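Local atomic coordinates of maleylpyruvate isomerase (Ralstonia sp., PDB entry 2V6K), a protein that catalyses the glutathione-dependent isomerisation of maleylpyruvate to fumarylpyruvate in the bacterial breakdown of naphthalene. Residues Asn109-Arg112 with Ile113-Leu117. Sequence-based numbering, arbitrary orientation.
Sequences NNRR and ILEYL. With TGG (gamma-glutamyl-S-(1,2-dicarboxyethyl)cysteinylglycine), chain C.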
# COMPACT_ATOMS: atom_id res chain seq x y z
N ASN A 109 -4.80 -5.88 9.18
CA ASN A 109 -5.26 -5.86 10.57
C ASN A 109 -6.27 -4.76 10.86
O ASN A 109 -6.66 -4.54 12.00
CB ASN A 109 -4.08 -5.72 11.52
CG ASN A 109 -3.14 -6.90 11.46
OD1 ASN A 109 -3.49 -7.97 10.97
ND2 ASN A 109 -1.93 -6.70 11.97
N ASN A 110 -6.70 -4.08 9.80
CA ASN A 110 -7.63 -2.96 9.89
C ASN A 110 -8.97 -3.41 10.45
O ASN A 110 -9.37 -4.56 10.28
CB ASN A 110 -7.76 -2.38 8.48
CG ASN A 110 -8.59 -1.12 8.41
OD1 ASN A 110 -8.73 -0.35 9.36
ND2 ASN A 110 -9.16 -0.91 7.23
N ARG A 111 -9.66 -2.49 11.12
CA ARG A 111 -10.92 -2.78 11.81
C ARG A 111 -11.89 -3.62 10.99
O ARG A 111 -12.41 -4.63 11.48
CB ARG A 111 -11.58 -1.46 12.24
CG ARG A 111 -12.91 -1.60 12.98
CD ARG A 111 -13.59 -0.25 13.19
NE ARG A 111 -14.65 -0.26 14.20
CZ ARG A 111 -15.91 -0.61 13.99
NH1 ARG A 111 -16.32 -1.04 12.80
NH2 ARG A 111 -16.79 -0.56 14.99
N ARG A 112 -12.15 -3.22 9.74
CA ARG A 112 -13.14 -3.91 8.92
C ARG A 112 -12.77 -5.38 8.69
O ARG A 112 -13.65 -6.24 8.57
CB ARG A 112 -13.33 -3.21 7.57
CG ARG A 112 -12.07 -3.20 6.72
CD ARG A 112 -12.14 -2.33 5.47
NE ARG A 112 -10.95 -2.61 4.68
CZ ARG A 112 -10.88 -2.61 3.36
NH1 ARG A 112 -11.91 -2.25 2.61
NH2 ARG A 112 -9.73 -2.96 2.79
N ILE A 113 -11.48 -5.66 8.62
CA ILE A 113 -11.01 -7.02 8.41
C ILE A 113 -11.26 -7.84 9.66
O ILE A 113 -11.79 -8.95 9.60
CB ILE A 113 -9.50 -7.05 8.06
CG1 ILE A 113 -9.17 -6.08 6.91
CG2 ILE A 113 -9.05 -8.48 7.75
CD1 ILE A 113 -9.90 -6.34 5.59
N LEU A 114 -10.90 -7.28 10.82
CA LEU A 114 -11.11 -7.98 12.08
C LEU A 114 -12.59 -8.22 12.34
O LEU A 114 -12.98 -9.28 12.84
CB LEU A 114 -10.46 -7.21 13.23
CG LEU A 114 -8.98 -6.86 13.02
CD1 LEU A 114 -8.41 -6.24 14.30
CD2 LEU A 114 -8.14 -8.06 12.61
N GLU A 115 -13.43 -7.25 11.97
CA GLU A 115 -14.88 -7.42 12.08
C GLU A 115 -15.38 -8.59 11.23
O GLU A 115 -16.24 -9.36 11.68
CB GLU A 115 -15.60 -6.13 11.71
CG GLU A 115 -15.57 -5.12 12.83
CD GLU A 115 -16.33 -5.62 14.04
OE1 GLU A 115 -17.57 -5.65 13.97
OE2 GLU A 115 -15.69 -6.01 15.04
N TYR A 116 -14.84 -8.72 10.03
CA TYR A 116 -15.21 -9.83 9.15
C TYR A 116 -14.77 -11.17 9.77
O TYR A 116 -15.54 -12.14 9.78
CB TYR A 116 -14.59 -9.63 7.77
CG TYR A 116 -15.18 -10.49 6.67
CD1 TYR A 116 -16.02 -9.94 5.71
CD2 TYR A 116 -14.88 -11.85 6.59
CE1 TYR A 116 -16.56 -10.72 4.70
CE2 TYR A 116 -15.40 -12.64 5.57
CZ TYR A 116 -16.23 -12.07 4.63
OH TYR A 116 -16.75 -12.84 3.61
N LEU A 117 -13.56 -11.22 10.31
CA LEU A 117 -13.11 -12.43 11.01
C LEU A 117 -14.04 -12.81 12.15
O LEU A 117 -14.37 -13.98 12.32
CB LEU A 117 -11.68 -12.26 11.52
CG LEU A 117 -10.59 -12.03 10.47
CD1 LEU A 117 -9.27 -11.81 11.16
CD2 LEU A 117 -10.50 -13.22 9.52
OC1 TGG C . -3.62 4.71 4.08
CO1 TGG C . -4.81 4.93 3.75
OT1 TGG C . -5.35 6.05 3.86
CA1 TGG C . -5.60 3.79 3.20
NN1 TGG C . -4.75 2.94 2.37
CB1 TGG C . -6.17 2.93 4.32
CG1 TGG C . -7.17 3.71 5.16
CD1 TGG C . -8.01 2.86 6.11
OE1 TGG C . -7.57 1.54 6.28
NN2 TGG C . -8.16 3.53 7.37
CA2 TGG C . -8.57 2.86 8.57
CO2 TGG C . -10.09 2.82 8.44
OC2 TGG C . -10.70 4.08 8.53
NN3 TGG C . -10.74 1.80 9.21
CA3 TGG C . -12.18 1.81 9.35
CO3 TGG C . -12.72 0.43 9.11
OC3 TGG C . -11.93 -0.49 8.84
OT3 TGG C . -13.96 0.29 9.22
CB2 TGG C . -7.96 3.71 9.66
SG2 TGG C . -8.49 3.37 11.29
CD2 TGG C . -7.91 1.79 11.82
CE2 TGG C . -6.42 1.86 12.08
OE2 TGG C . -5.98 1.83 13.25
OF2 TGG C . -5.65 1.95 11.10
CF2 TGG C . -8.72 1.49 13.08
CH2 TGG C . -8.54 0.09 13.61
OI2 TGG C . -8.01 -0.77 12.89
OJ2 TGG C . -8.92 -0.14 14.78
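Arg111 and Glu115 run side by side along one face of the first turn of helix 111-121, and the carbonyl O of Arg111 accepts the backbone N of Glu115 at 2.9 Å. The guanidinium nitrogen NH1 of Arg111 lies 4.1 Å from the CG methylene of Glu115, approaching obliquely. The charged ends then part company. With its chain extended from CG to NE, Arg111 reaches Glu38 in a salt bridge, while Glu115 is bent at chi2 (-65°) and gives its carboxylate to Arg118 and Lys119. One residue earlier, the carbonyl O of Asn110 is hydrogen-bonded by Leu114 N and, weakly, by Ile113 N. CG and CD1 of Leu114 both lie 3.4 Å from the carbonyl O of Asn109.

Arg112 takes the crowded rotamer, CG between its own N and carbonyl carbon (chi1 63°), and then extends beside Ile113; CD1 of Ile113 lies 4.0 Å from NE of Arg112. The guanidinium bonds through NH2 to the carbonyl O of Asp104 in the second subunit, and Trp135 of that subunit packs on Arg112 and Ile113.

Asn110 sits at the N-cap position, yet its amide serves the ligand: OD1 accepts NN3 of the glutathione conjugate TGG at 2.9 Å and only a weak bond from Arg111 N. Arg112 N donates to the glycyl carboxylate oxygen OC3 at 2.9 Å, and Arg111 N makes a weak bond to OI2 of the dicarboxyethyl group. In this Zeta-class glutathione S-transferase, Asn110, Arg111 and Arg112 thus build part of the glutathione site at the dimer interface, from a helix of the C-terminal region. Two carboxylates of the conjugate meet that helix's N-terminal end, whose dipole would be expected to stabilise both; the Arg111 guanidinium may add to this for the glycyl carboxylate.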